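Local coordinates for protein glycerol dehydrogenase (Schizosaccharomyces pombe, PDB 1TA9) that catalyses the NAD-dependent oxidation of glycerol to dihydroxyacetone at a zinc site, as part of glycerol assimilation in fission yeast, at residues Val243-Ser248 / Ala259-Ala264; Arg81-Val86 / Ser115-Thr120; Lys87-Lys92 / Asn207-Phe212; Asp354-Ala359 / Gln422-Gln427. All blocks are in the same frame, centred on the assembly; numbering follows the deposited sequence.

Contact 1: residues Val243-Ser248 / Ala259-Ala264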
loop_
_atom_site.group_PDB
_atom_site.type_symbol
_atom_site.label_atom_id
_atom_site.label_comp_id
_atom_site.label_asym_id
_atom_site.label_seq_id
_atom_site.Cartn_x
_atom_site.Cartn_y
_atom_site.Cartn_z
ATOM N N VAL B 243 7.592 -27.396 12.030
ATOM C CA VAL B 243 8.816 -28.134 12.338
ATOM C C VAL B 243 10.025 -27.210 12.208
ATOM O O VAL B 243 10.908 -27.189 13.069
ATOM C CB VAL B 243 9.003 -29.336 11.374
ATOM C CG1 VAL B 243 10.375 -29.990 11.595
ATOM C CG2 VAL B 243 7.902 -30.347 11.594
ATOM N N ILE B 244 10.058 -26.443 11.121
ATOM C CA ILE B 244 11.164 -25.522 10.880
ATOM C C ILE B 244 11.243 -24.417 11.932
ATOM O O ILE B 244 12.317 -24.130 12.458
ATOM C CB ILE B 244 11.051 -24.881 9.477
ATOM C CG1 ILE B 244 11.231 -25.958 8.405
ATOM C CG2 ILE B 244 12.105 -23.785 9.304
ATOM C CD1 ILE B 244 11.080 -25.451 6.985
ATOM N N ARG B 245 10.107 -23.803 12.245
ATOM C CA ARG B 245 10.088 -22.730 13.230
ATOM C C ARG B 245 10.377 -23.222 14.644
ATOM O O ARG B 245 10.767 -22.439 15.514
ATOM C CB ARG B 245 8.752 -21.990 13.169
ATOM C CG ARG B 245 8.565 -21.271 11.843
ATOM C CD ARG B 245 7.351 -20.365 11.832
ATOM N NE ARG B 245 7.424 -19.429 10.715
ATOM C CZ ARG B 245 6.589 -18.410 10.535
ATOM N NH1 ARG B 245 5.603 -18.195 11.400
ATOM N NH2 ARG B 245 6.753 -17.597 9.499
ATOM N N SER B 246 10.191 -24.520 14.870
ATOM C CA SER B 246 10.467 -25.113 16.174
ATOM C C SER B 246 11.924 -25.579 16.218
ATOM O O SER B 246 12.404 -26.047 17.250
ATOM C CB SER B 246 9.547 -26.314 16.426
ATOM O OG SER B 246 8.189 -25.921 16.521
ATOM N N ASN B 247 12.617 -25.445 15.087
ATOM C CA ASN B 247 14.014 -25.861 14.966
ATOM C C ASN B 247 14.185 -27.337 15.323
ATOM O O ASN B 247 15.145 -27.718 15.996
ATOM C CB ASN B 247 14.910 -25.003 15.866
ATOM C CG ASN B 247 14.895 -23.534 15.477
ATOM O OD1 ASN B 247 15.421 -23.144 14.432
ATOM N ND2 ASN B 247 14.282 -22.712 16.316
ATOM N N SER B 248 13.247 -28.166 14.875
ATOM C CA SER B 248 13.304 -29.598 15.146
ATOM C C SER B 248 13.930 -30.330 13.966
ATOM O O SER B 248 13.958 -29.817 12.850
ATOM C CB SER B 248 11.899 -30.157 15.401
ATOM O OG SER B 248 11.372 -29.672 16.627
ATOM N N ALA B 259 15.712 -24.998 0.679
ATOM C CA ALA B 259 15.057 -25.532 -0.511
ATOM C C ALA B 259 13.759 -26.265 -0.172
ATOM O O ALA B 259 12.737 -26.073 -0.835
ATOM C CB ALA B 259 16.008 -26.467 -1.252
ATOM N N GLY B 260 13.799 -27.106 0.857
ATOM C CA GLY B 260 12.607 -27.840 1.239
ATOM C C GLY B 260 11.486 -26.899 1.652
ATOM O O GLY B 260 10.313 -27.127 1.342
ATOM N N ARG B 261 11.850 -25.830 2.349
ATOM C CA ARG B 261 10.865 -24.861 2.807
ATOM C C ARG B 261 10.192 -24.162 1.626
ATOM O O ARG B 261 9.000 -23.874 1.667
ATOM C CB ARG B 261 11.529 -23.834 3.721
ATOM C CG ARG B 261 10.539 -22.955 4.462
ATOM C CD ARG B 261 11.240 -22.056 5.453
ATOM N NE ARG B 261 10.287 -21.435 6.371
ATOM C CZ ARG B 261 10.630 -20.597 7.344
ATOM N NH1 ARG B 261 11.905 -20.278 7.522
ATOM N NH2 ARG B 261 9.699 -20.083 8.138
ATOM N N TYR B 262 10.952 -23.903 0.566
ATOM C CA TYR B 262 10.392 -23.246 -0.613
ATOM C C TYR B 262 9.520 -24.194 -1.428
ATOM O O TYR B 262 8.574 -23.762 -2.090
ATOM C CB TYR B 262 11.508 -22.670 -1.488
ATOM C CG TYR B 262 11.825 -21.228 -1.162
ATOM C CD1 TYR B 262 11.357 -20.193 -1.969
ATOM C CD2 TYR B 262 12.565 -20.897 -0.024
ATOM C CE1 TYR B 262 11.618 -18.863 -1.655
ATOM C CE2 TYR B 262 12.830 -19.573 0.300
ATOM C CZ TYR B 262 12.354 -18.560 -0.520
ATOM O OH TYR B 262 12.611 -17.248 -0.199
ATOM N N ILE B 263 9.831 -25.484 -1.387
ATOM C CA ILE B 263 9.021 -26.457 -2.116
ATOM C C ILE B 263 7.680 -26.584 -1.396
ATOM O O ILE B 263 6.645 -26.781 -2.030
ATOM C CB ILE B 263 9.725 -27.830 -2.202
ATOM C CG1 ILE B 263 11.039 -27.679 -2.980
ATOM C CG2 ILE B 263 8.824 -28.843 -2.907
ATOM C CD1 ILE B 263 11.892 -28.934 -3.017
ATOM N N ALA B 264 7.699 -26.460 -0.070
ATOM C CA ALA B 264 6.465 -26.524 0.709
ATOM C C ALA B 264 5.628 -25.299 0.340
ATOM O O ALA B 264 4.403 -25.377 0.234
ATOM C CB ALA B 264 6.770 -26.521 2.204
#
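Ile244 and Arg261 meet where two successive helices of the helical domain, 223-245 and 258-284, face each other across the loop that joins them. The long side chain of Arg261 lies obliquely against the isoleucine. CD1 of Ile244 rests on its aliphatic part, 3.6 Å from CG of Arg261, and the other branch, CG2, sits 3.8 Å above one face of the Arg261 guanidinium, displaced toward its rim. Arg261 reaches this far because its CG lies anti to the backbone N (chi1 -168°) and the chain then stays extended to NE.

Past the isoleucine the arginine comes up to Arg245 nearly at a right angle, the two guanidinium planes being 87° apart. NH2 of Arg261 stands in the plane of the Arg245 guanidinium, at its edge. Two donors face each other here, so no hydrogen bond forms. Glu241, one turn back on the first helix, probably offsets the like charges: its OE1 makes a salt bridge with NE of Arg261 and its OE2 forms a weak, long ion pair with Arg245.

Beyond Arg245 the first helix ends in a Schellman motif with Asn247 at positive phi, while Tyr262 and Ile263 on the second helix pack on a second subunit. The closest approach of the two guanidinium groups is 3.5 Å, between NE of Arg245 and NH2 of Arg261.

Contact 2: residues Arg81-Val86 / Ser115-Thr120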
loop_
_atom_site.group_PDB
_atom_site.type_symbol
_atom_site.label_atom_id
_atom_site.label_comp_id
_atom_site.label_asym_id
_atom_site.label_seq_id
_atom_site.Cartn_x
_atom_site.Cartn_y
_atom_site.Cartn_z
ATOM N N ARG B 81 5.221 -44.468 -22.603
ATOM C CA ARG B 81 6.614 -44.078 -22.808
ATOM C C ARG B 81 7.454 -44.615 -21.647
ATOM O O ARG B 81 8.503 -44.064 -21.326
ATOM C CB ARG B 81 6.744 -42.549 -22.848
ATOM C CG ARG B 81 6.045 -41.867 -24.013
ATOM C CD ARG B 81 6.273 -40.357 -23.986
ATOM N NE ARG B 81 5.457 -39.681 -22.980
ATOM C CZ ARG B 81 4.155 -39.449 -23.111
ATOM N NH1 ARG B 81 3.516 -39.840 -24.207
ATOM N NH2 ARG B 81 3.490 -38.816 -22.153
ATOM N N SER B 82 6.991 -45.694 -21.025
ATOM C CA SER B 82 7.686 -46.285 -19.883
ATOM C C SER B 82 9.165 -46.618 -20.080
ATOM O O SER B 82 10.002 -46.214 -19.275
ATOM C CB SER B 82 6.952 -47.544 -19.419
ATOM O OG SER B 82 5.646 -47.238 -18.970
ATOM N N TYR B 83 9.490 -47.351 -21.138
ATOM C CA TYR B 83 10.877 -47.744 -21.376
ATOM C C TYR B 83 11.854 -46.575 -21.363
ATOM O O TYR B 83 12.945 -46.671 -20.808
ATOM C CB TYR B 83 11.005 -48.498 -22.702
ATOM C CG TYR B 83 12.392 -49.056 -22.915
ATOM C CD1 TYR B 83 13.309 -48.407 -23.739
ATOM C CD2 TYR B 83 12.802 -50.214 -22.255
ATOM C CE1 TYR B 83 14.605 -48.893 -23.899
ATOM C CE2 TYR B 83 14.094 -50.710 -22.406
ATOM C CZ TYR B 83 14.989 -50.044 -23.229
ATOM O OH TYR B 83 16.272 -50.525 -23.371
ATOM N N MET B 84 11.448 -45.480 -21.987
ATOM C CA MET B 84 12.245 -44.263 -22.079
ATOM C C MET B 84 12.828 -43.833 -20.732
ATOM O O MET B 84 13.942 -43.304 -20.657
ATOM C CB MET B 84 11.354 -43.162 -22.648
ATOM C CG MET B 84 11.882 -41.762 -22.553
ATOM S SD MET B 84 10.663 -40.660 -23.289
ATOM C CE MET B 84 11.621 -39.148 -23.404
ATOM N N TYR B 85 12.072 -44.068 -19.670
ATOM C CA TYR B 85 12.512 -43.697 -18.334
ATOM C C TYR B 85 13.041 -44.904 -17.568
ATOM O O TYR B 85 14.087 -44.832 -16.920
ATOM C CB TYR B 85 11.346 -43.058 -17.581
ATOM C CG TYR B 85 10.756 -41.869 -18.311
ATOM C CD1 TYR B 85 11.453 -40.664 -18.397
ATOM C CD2 TYR B 85 9.512 -41.958 -18.940
ATOM C CE1 TYR B 85 10.926 -39.574 -19.088
ATOM C CE2 TYR B 85 8.977 -40.871 -19.636
ATOM C CZ TYR B 85 9.691 -39.685 -19.704
ATOM O OH TYR B 85 9.170 -38.607 -20.379
ATOM N N VAL B 86 12.324 -46.019 -17.652
ATOM C CA VAL B 86 12.731 -47.228 -16.951
ATOM C C VAL B 86 14.131 -47.688 -17.351
ATOM O O VAL B 86 14.864 -48.241 -16.528
ATOM C CB VAL B 86 11.737 -48.385 -17.211
ATOM C CG1 VAL B 86 12.259 -49.678 -16.588
ATOM C CG2 VAL B 86 10.378 -48.040 -16.637
ATOM N N SER B 115 8.132 -54.437 -22.886
ATOM C CA SER B 115 8.227 -55.629 -23.730
ATOM C C SER B 115 8.622 -55.260 -25.152
ATOM O O SER B 115 9.542 -55.842 -25.722
ATOM C CB SER B 115 6.891 -56.374 -23.759
ATOM O OG SER B 115 6.611 -56.963 -22.502
ATOM N N GLN B 116 7.914 -54.288 -25.720
ATOM C CA GLN B 116 8.181 -53.831 -27.078
ATOM C C GLN B 116 9.615 -53.342 -27.222
ATOM O O GLN B 116 10.079 -53.075 -28.330
ATOM C CB GLN B 116 7.219 -52.700 -27.450
ATOM C CG GLN B 116 5.758 -53.106 -27.448
ATOM C CD GLN B 116 4.821 -51.918 -27.578
ATOM O OE1 GLN B 116 3.601 -52.076 -27.580
ATOM N NE2 GLN B 116 5.389 -50.720 -27.680
ATOM N N ASN B 117 10.316 -53.223 -26.101
ATOM C CA ASN B 117 11.695 -52.762 -26.124
ATOM C C ASN B 117 12.719 -53.805 -25.679
ATOM O O ASN B 117 13.835 -53.462 -25.280
ATOM C CB ASN B 117 11.817 -51.489 -25.292
ATOM C CG ASN B 117 11.320 -50.270 -26.039
ATOM O OD1 ASN B 117 12.056 -49.663 -26.813
ATOM N ND2 ASN B 117 10.054 -49.920 -25.833
ATOM N N GLY B 118 12.329 -55.075 -25.744
ATOM C CA GLY B 118 13.236 -56.155 -25.396
ATOM C C GLY B 118 13.394 -56.556 -23.944
ATOM O O GLY B 118 14.292 -57.334 -23.621
ATOM N N MET B 119 12.539 -56.051 -23.063
ATOM C CA MET B 119 12.645 -56.403 -21.653
ATOM C C MET B 119 11.765 -57.578 -21.257
ATOM O O MET B 119 10.707 -57.808 -21.845
ATOM C CB MET B 119 12.283 -55.208 -20.768
ATOM C CG MET B 119 13.242 -54.043 -20.858
ATOM S SD MET B 119 12.814 -52.769 -19.660
ATOM C CE MET B 119 13.350 -53.545 -18.132
ATOM N N THR B 120 12.226 -58.324 -20.259
ATOM C CA THR B 120 11.479 -59.453 -19.724
ATOM C C THR B 120 10.760 -58.869 -18.516
ATOM O O THR B 120 11.388 -58.246 -17.662
ATOM C CB THR B 120 12.414 -60.589 -19.260
ATOM O OG1 THR B 120 13.104 -61.136 -20.392
ATOM C CG2 THR B 120 11.618 -61.690 -18.576
HETATM O O HOH W 1 16.076 -53.343 -23.758
#
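Tyr83 lies flat against the side chain of Asn117, and this is the tight part of the contact. The ring and amide planes are only 3° apart, a stacked pair, and CB of Asn117 makes a CH-pi contact over the ring face, 3.5 Å from the centroid of Tyr83 and 16° off the ring normal. The amide extends from there over the root of the ring: OD1 of Asn117 is 3.5 Å from CD1 of Tyr83, while ND2 lies near CB of the tyrosine. A hydrogen bond from ND2 to the carbonyl O of Ser113 steadies the amide in this position.

At the edge of the same ring is Met119, whose SD lies in the ring plane 3.6 Å from CD2 of Tyr83, a Met-aromatic contact made edge-on. Asn117 and Met119 flank Gly118, the C-prime residue of the Schellman motif that closes helix 100-115 ahead of strand 120-125 in the nucleotide-binding domain. Through these two residues the helix end packs against the short helix 82-86. The bend of Met119 at chi3 (73°) sends CE toward Val86, but the packing is slacker here, with CE of Met119 4.3 Å from CG1 of Val86.

On the solvent side the link is made by water. Tyr83 OH donates to a water molecule 2.9 Å away, and that water donates in turn to the carbonyl O of Asn117 at 2.7 Å.

Contact 3: residues Lys87-Lys92 / Asn207-Phe212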
loop_
_atom_site.group_PDB
_atom_site.type_symbol
_atom_site.label_atom_id
_atom_site.label_comp_id
_atom_site.label_asym_id
_atom_site.label_seq_id
_atom_site.Cartn_x
_atom_site.Cartn_y
_atom_site.Cartn_z
ATOM N N LYS B 87 14.508 -47.441 -18.604
ATOM C CA LYS B 87 15.815 -47.869 -19.106
ATOM C C LYS B 87 16.990 -47.313 -18.306
ATOM O O LYS B 87 18.106 -47.832 -18.391
ATOM C CB LYS B 87 15.973 -47.487 -20.583
ATOM C CG LYS B 87 16.201 -46.005 -20.844
ATOM C CD LYS B 87 16.350 -45.739 -22.336
ATOM C CE LYS B 87 16.682 -44.278 -22.614
ATOM N NZ LYS B 87 16.801 -44.005 -24.078
ATOM N N LYS B 88 16.742 -46.259 -17.531
ATOM C CA LYS B 88 17.793 -45.656 -16.720
ATOM C C LYS B 88 18.226 -46.590 -15.593
ATOM O O LYS B 88 19.346 -46.486 -15.089
ATOM C CB LYS B 88 17.313 -44.327 -16.125
ATOM C CG LYS B 88 17.043 -43.233 -17.153
ATOM C CD LYS B 88 16.420 -42.003 -16.499
ATOM C CE LYS B 88 16.181 -40.896 -17.514
ATOM N NZ LYS B 88 17.459 -40.301 -18.000
ATOM N N TRP B 89 17.340 -47.502 -15.202
ATOM C CA TRP B 89 17.639 -48.446 -14.126
ATOM C C TRP B 89 17.646 -49.903 -14.568
ATOM O O TRP B 89 18.323 -50.735 -13.962
ATOM C CB TRP B 89 16.629 -48.288 -12.988
ATOM C CG TRP B 89 16.701 -46.964 -12.311
ATOM C CD1 TRP B 89 17.545 -46.599 -11.301
ATOM C CD2 TRP B 89 15.935 -45.802 -12.637
ATOM N NE1 TRP B 89 17.352 -45.273 -10.979
ATOM C CE2 TRP B 89 16.368 -44.762 -11.785
ATOM C CE3 TRP B 89 14.924 -45.536 -13.569
ATOM C CZ2 TRP B 89 15.826 -43.475 -11.838
ATOM C CZ3 TRP B 89 14.383 -44.253 -13.622
ATOM C CH2 TRP B 89 14.838 -43.240 -12.760
ATOM N N ALA B 90 16.890 -50.215 -15.615
ATOM C CA ALA B 90 16.813 -51.589 -16.097
ATOM C C ALA B 90 16.490 -51.684 -17.583
ATOM O O ALA B 90 15.564 -51.031 -18.067
ATOM C CB ALA B 90 15.769 -52.351 -15.298
ATOM N N THR B 91 17.257 -52.500 -18.302
ATOM C CA THR B 91 17.032 -52.695 -19.730
ATOM C C THR B 91 16.794 -54.168 -20.050
ATOM O O THR B 91 16.477 -54.510 -21.189
ATOM C CB THR B 91 18.235 -52.217 -20.578
ATOM O OG1 THR B 91 19.397 -52.981 -20.239
ATOM C CG2 THR B 91 18.517 -50.747 -20.334
ATOM N N LYS B 92 16.935 -55.036 -19.048
ATOM C CA LYS B 92 16.766 -56.472 -19.264
ATOM C C LYS B 92 15.588 -57.126 -18.548
ATOM O O LYS B 92 14.814 -57.858 -19.166
ATOM C CB LYS B 92 18.059 -57.205 -18.888
ATOM N N ASN B 207 15.283 -42.641 -0.986
ATOM C CA ASN B 207 13.933 -42.448 -1.521
ATOM C C ASN B 207 13.741 -43.337 -2.736
ATOM O O ASN B 207 14.712 -43.821 -3.310
ATOM C CB ASN B 207 13.729 -41.001 -1.986
ATOM C CG ASN B 207 13.586 -40.030 -0.840
ATOM O OD1 ASN B 207 14.536 -39.773 -0.106
ATOM N ND2 ASN B 207 12.387 -39.483 -0.680
ATOM N N PRO B 208 12.479 -43.569 -3.141
ATOM C CA PRO B 208 12.244 -44.405 -4.321
ATOM C C PRO B 208 13.018 -43.708 -5.435
ATOM O O PRO B 208 13.174 -42.485 -5.407
ATOM C CB PRO B 208 10.737 -44.304 -4.519
ATOM C CG PRO B 208 10.233 -44.174 -3.111
ATOM C CD PRO B 208 11.209 -43.201 -2.488
ATOM N N ASN B 209 13.492 -44.464 -6.415
ATOM C CA ASN B 209 14.286 -43.870 -7.477
ATOM C C ASN B 209 13.512 -43.036 -8.488
ATOM O O ASN B 209 13.972 -41.972 -8.902
ATOM C CB ASN B 209 15.083 -44.968 -8.176
ATOM C CG ASN B 209 15.893 -45.793 -7.194
ATOM O OD1 ASN B 209 15.346 -46.619 -6.457
ATOM N ND2 ASN B 209 17.197 -45.558 -7.158
ATOM N N LEU B 210 12.337 -43.513 -8.878
ATOM C CA LEU B 210 11.513 -42.796 -9.839
ATOM C C LEU B 210 10.040 -42.822 -9.467
ATOM O O LEU B 210 9.508 -43.869 -9.102
ATOM C CB LEU B 210 11.663 -43.412 -11.240
ATOM C CG LEU B 210 10.628 -43.011 -12.306
ATOM C CD1 LEU B 210 10.831 -41.568 -12.735
ATOM C CD2 LEU B 210 10.760 -43.936 -13.516
ATOM N N ILE B 211 9.399 -41.659 -9.531
ATOM C CA ILE B 211 7.961 -41.561 -9.296
ATOM C C ILE B 211 7.472 -41.267 -10.713
ATOM O O ILE B 211 7.858 -40.269 -11.318
ATOM C CB ILE B 211 7.593 -40.419 -8.327
ATOM C CG1 ILE B 211 7.716 -40.893 -6.868
ATOM C CG2 ILE B 211 6.138 -40.025 -8.532
ATOM C CD1 ILE B 211 9.013 -41.580 -6.511
ATOM N N PHE B 212 6.640 -42.160 -11.236
ATOM C CA PHE B 212 6.155 -42.092 -12.613
ATOM C C PHE B 212 4.634 -41.991 -12.605
ATOM O O PHE B 212 3.949 -42.908 -12.154
ATOM C CB PHE B 212 6.638 -43.370 -13.316
ATOM C CG PHE B 212 6.444 -43.388 -14.807
ATOM C CD1 PHE B 212 6.560 -42.232 -15.564
ATOM C CD2 PHE B 212 6.206 -44.595 -15.458
ATOM C CE1 PHE B 212 6.440 -42.279 -16.958
ATOM C CE2 PHE B 212 6.086 -44.651 -16.842
ATOM C CZ PHE B 212 6.203 -43.490 -17.594
#
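The indole of Trp89 presses its six-membered ring against Leu210, with CH2 of Trp89 3.5 Å from CB of Leu210 and CZ3 of Trp89 3.6 Å from CD2 of the leucine. The two side chains cross at about a right angle. Toward its pyrrole end the same indole meets Asn209, whose CB is 3.6 Å from NE1 of Trp89; the Asn209 amide is turned well out of the indole plane, by 68°.

Asn209 and Leu210 carry the chain into strand 210-214, next to strand 71-75, the outermost on that side within this chain, in the parallel six-stranded sheet of the Rossmann-like nucleotide-binding domain. Trp89 belongs to the loop between helix 82-86 and strand 93-98, so the contact brings that loop against the start of the strand.

In the next shell Gln70 ties the two partners together: its OE1 accepts hydrogen bonds from both NE1 of Trp89 and ND2 of Asn209. The other end of the Asn209 amide, OD1, accepts from the backbone N of Ser172 at the start of the neighbouring strand. Lys71 also touches Trp89 and Leu210. From a second subunit, Leu206 also packs on Trp89, and Lys88 NZ is hydrogen-bonded to the carbonyl O of Pro205 of that subunit.

Contact 4: residues Asp354-Ala359 / Gln422-Gln427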
loop_
_atom_site.group_PDB
_atom_site.type_symbol
_atom_site.label_atom_id
_atom_site.label_comp_id
_atom_site.label_asym_id
_atom_site.label_seq_id
_atom_site.Cartn_x
_atom_site.Cartn_y
_atom_site.Cartn_z
ATOM N N ASP B 354 -8.101 -16.249 10.504
ATOM C CA ASP B 354 -7.154 -17.081 9.767
ATOM C C ASP B 354 -7.619 -18.530 9.700
ATOM O O ASP B 354 -7.374 -19.225 8.713
ATOM C CB ASP B 354 -5.773 -16.985 10.402
ATOM C CG ASP B 354 -5.181 -15.604 10.264
ATOM O OD1 ASP B 354 -4.950 -14.943 11.296
ATOM O OD2 ASP B 354 -4.962 -15.179 9.111
ATOM N N PHE B 355 -8.286 -18.992 10.754
ATOM C CA PHE B 355 -8.812 -20.351 10.748
ATOM C C PHE B 355 -9.881 -20.396 9.660
ATOM O O PHE B 355 -9.910 -21.317 8.844
ATOM C CB PHE B 355 -9.424 -20.704 12.111
ATOM C CG PHE B 355 -10.265 -21.961 12.103
ATOM C CD1 PHE B 355 -11.578 -21.935 11.639
ATOM C CD2 PHE B 355 -9.740 -23.169 12.558
ATOM C CE1 PHE B 355 -12.360 -23.095 11.628
ATOM C CE2 PHE B 355 -10.511 -24.333 12.551
ATOM C CZ PHE B 355 -11.822 -24.296 12.085
ATOM N N ASN B 356 -10.747 -19.387 9.641
ATOM C CA ASN B 356 -11.818 -19.328 8.653
ATOM C C ASN B 356 -11.307 -19.329 7.220
ATOM O O ASN B 356 -11.910 -19.944 6.340
ATOM C CB ASN B 356 -12.697 -18.093 8.875
ATOM C CG ASN B 356 -13.553 -18.205 10.120
ATOM O OD1 ASN B 356 -13.727 -19.292 10.671
ATOM N ND2 ASN B 356 -14.103 -17.083 10.563
ATOM N N ASN B 357 -10.198 -18.645 6.973
ATOM C CA ASN B 357 -9.658 -18.611 5.623
ATOM C C ASN B 357 -9.275 -20.009 5.145
ATOM O O ASN B 357 -9.499 -20.356 3.983
ATOM C CB ASN B 357 -8.455 -17.666 5.546
ATOM C CG ASN B 357 -8.859 -16.205 5.651
ATOM O OD1 ASN B 357 -9.985 -15.837 5.319
ATOM N ND2 ASN B 357 -7.934 -15.364 6.094
ATOM N N LEU B 358 -8.714 -20.820 6.036
ATOM C CA LEU B 358 -8.321 -22.176 5.661
ATOM C C LEU B 358 -9.536 -23.097 5.590
ATOM O O LEU B 358 -9.681 -23.867 4.645
ATOM C CB LEU B 358 -7.300 -22.735 6.658
ATOM C CG LEU B 358 -6.715 -24.123 6.358
ATOM C CD1 LEU B 358 -6.048 -24.130 4.986
ATOM C CD2 LEU B 358 -5.703 -24.487 7.443
ATOM N N ALA B 359 -10.408 -23.015 6.590
ATOM C CA ALA B 359 -11.608 -23.843 6.613
ATOM C C ALA B 359 -12.489 -23.569 5.391
ATOM O O ALA B 359 -13.062 -24.496 4.811
ATOM C CB ALA B 359 -12.393 -23.586 7.894
ATOM N N GLN B 422 -18.753 -24.878 12.190
ATOM C CA GLN B 422 -20.202 -24.710 12.185
ATOM C C GLN B 422 -20.586 -23.235 12.209
ATOM O O GLN B 422 -21.570 -22.836 11.585
ATOM C CB GLN B 422 -20.839 -25.415 13.381
ATOM C CG GLN B 422 -20.798 -26.923 13.295
ATOM C CD GLN B 422 -21.679 -27.567 14.337
ATOM O OE1 GLN B 422 -22.877 -27.288 14.405
ATOM N NE2 GLN B 422 -21.097 -28.431 15.155
ATOM N N LYS B 423 -19.816 -22.423 12.926
ATOM C CA LYS B 423 -20.116 -20.993 12.991
ATOM C C LYS B 423 -19.861 -20.361 11.625
ATOM O O LYS B 423 -20.663 -19.555 11.150
ATOM C CB LYS B 423 -19.257 -20.300 14.052
ATOM C CG LYS B 423 -19.579 -18.814 14.246
ATOM C CD LYS B 423 -20.993 -18.610 14.796
ATOM C CE LYS B 423 -21.251 -17.150 15.135
ATOM N NZ LYS B 423 -22.574 -16.944 15.790
ATOM N N TRP B 424 -18.752 -20.739 10.990
ATOM C CA TRP B 424 -18.416 -20.208 9.676
ATOM C C TRP B 424 -19.507 -20.564 8.663
ATOM O O TRP B 424 -19.908 -19.727 7.853
ATOM C CB TRP B 424 -17.068 -20.762 9.193
ATOM C CG TRP B 424 -16.757 -20.379 7.772
ATOM C CD1 TRP B 424 -16.276 -19.179 7.328
ATOM C CD2 TRP B 424 -16.999 -21.171 6.603
ATOM N NE1 TRP B 424 -16.210 -19.174 5.952
ATOM C CE2 TRP B 424 -16.648 -20.384 5.483
ATOM C CE3 TRP B 424 -17.482 -22.469 6.392
ATOM C CZ2 TRP B 424 -16.770 -20.853 4.167
ATOM C CZ3 TRP B 424 -17.602 -22.935 5.086
ATOM C CH2 TRP B 424 -17.248 -22.127 3.991
ATOM N N GLN B 425 -19.993 -21.800 8.712
ATOM C CA GLN B 425 -21.041 -22.233 7.785
ATOM C C GLN B 425 -22.282 -21.359 7.953
ATOM O O GLN B 425 -22.910 -20.954 6.974
ATOM C CB GLN B 425 -21.419 -23.693 8.037
ATOM C CG GLN B 425 -20.276 -24.682 7.895
ATOM C CD GLN B 425 -20.672 -26.072 8.342
ATOM O OE1 GLN B 425 -21.304 -26.242 9.384
ATOM N NE2 GLN B 425 -20.289 -27.079 7.566
ATOM N N GLU B 426 -22.629 -21.085 9.208
ATOM C CA GLU B 426 -23.787 -20.260 9.537
ATOM C C GLU B 426 -23.611 -18.815 9.087
ATOM O O GLU B 426 -24.489 -18.251 8.434
ATOM C CB GLU B 426 -24.040 -20.284 11.046
ATOM C CG GLU B 426 -25.031 -19.222 11.517
ATOM C CD GLU B 426 -24.876 -18.898 12.991
ATOM O OE1 GLU B 426 -25.330 -19.701 13.833
ATOM O OE2 GLU B 426 -24.285 -17.838 13.301
ATOM N N GLN B 427 -22.481 -18.214 9.443
ATOM C CA GLN B 427 -22.212 -16.826 9.081
ATOM C C GLN B 427 -22.258 -16.598 7.576
ATOM O O GLN B 427 -22.825 -15.615 7.110
ATOM C CB GLN B 427 -20.831 -16.384 9.568
ATOM C CG GLN B 427 -20.601 -16.408 11.061
ATOM C CD GLN B 427 -19.191 -15.956 11.405
ATOM O OE1 GLN B 427 -18.218 -16.402 10.790
ATOM N NE2 GLN B 427 -19.072 -15.070 12.387
HETATM O O HOH W 2 -16.449 -17.031 12.433
#
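The indole of Trp424 and the amide of Asn356 slide past each other in opposite directions with their planes 44° apart, an oblique meeting between helices 352-364 and 407-428 of the helical domain. CD1 of Trp424 is the ring atom that touches, 4.0 Å from both CG and CB of Asn356, and OD1 of Asn356 lies 3.9 Å from CB of the tryptophan. The same OD1 also stands in plane at the edge of its neighbour, the Phe355 ring. With its CG anti to the backbone N (chi1 173°), Trp424 carries the indole toward helix 352-364. It reaches Ser360 and Ala363 farther along that helix, and its ring meets that of Trp430.

No hydrogen bond joins the two segments directly. The amide planes of Asn356 and Gln427 stand 71° apart, and a water bridges them where ND2 of Asn356 is 4.2 Å from OE1 of Gln427.

Next to Asn356, the Phe355 ring reaches back to Val417 and Ser421 of helix 407-428 and also packs on Leu342 and Val345 of helix 333-347. Helix 407-428 also meets another subunit, where Lys423 packs on Leu280 and Gln427 on Leu276 of that chain. In the bridge, the water donates to OE1 of Gln427 at a modelled 2.5 Å, short enough for the exact length to be doubtful, and accepts from ND2 of Asn356 at 3.0 Å.

Overall arrangement
Contacts 2 and 3 adjoin in the nucleotide-binding domain, their centres 11 Å apart and their segments alternating along the chain. Thr120 N lies 2.8 Å from Lys92 O, a probable hydrogen bond, and Met119 packs on the loop carrying Ala90 and Thr91. Contacts 1 and 4 belong to the helical domain, with centres 27 Å apart; contact 4 is on the opposite side of the chain's centre from contacts 2 and 3. None forms the active site, but contact 3 comes near the cofactor region, the side chain of Leu210 being about 11 Å from that of Met158, a likely NAD-binding residue. In contact 1, the side chain of Ile244 is about 13 Å from the bound potassium ion. Contacts 1, 2 and 3 all touch the second subunit.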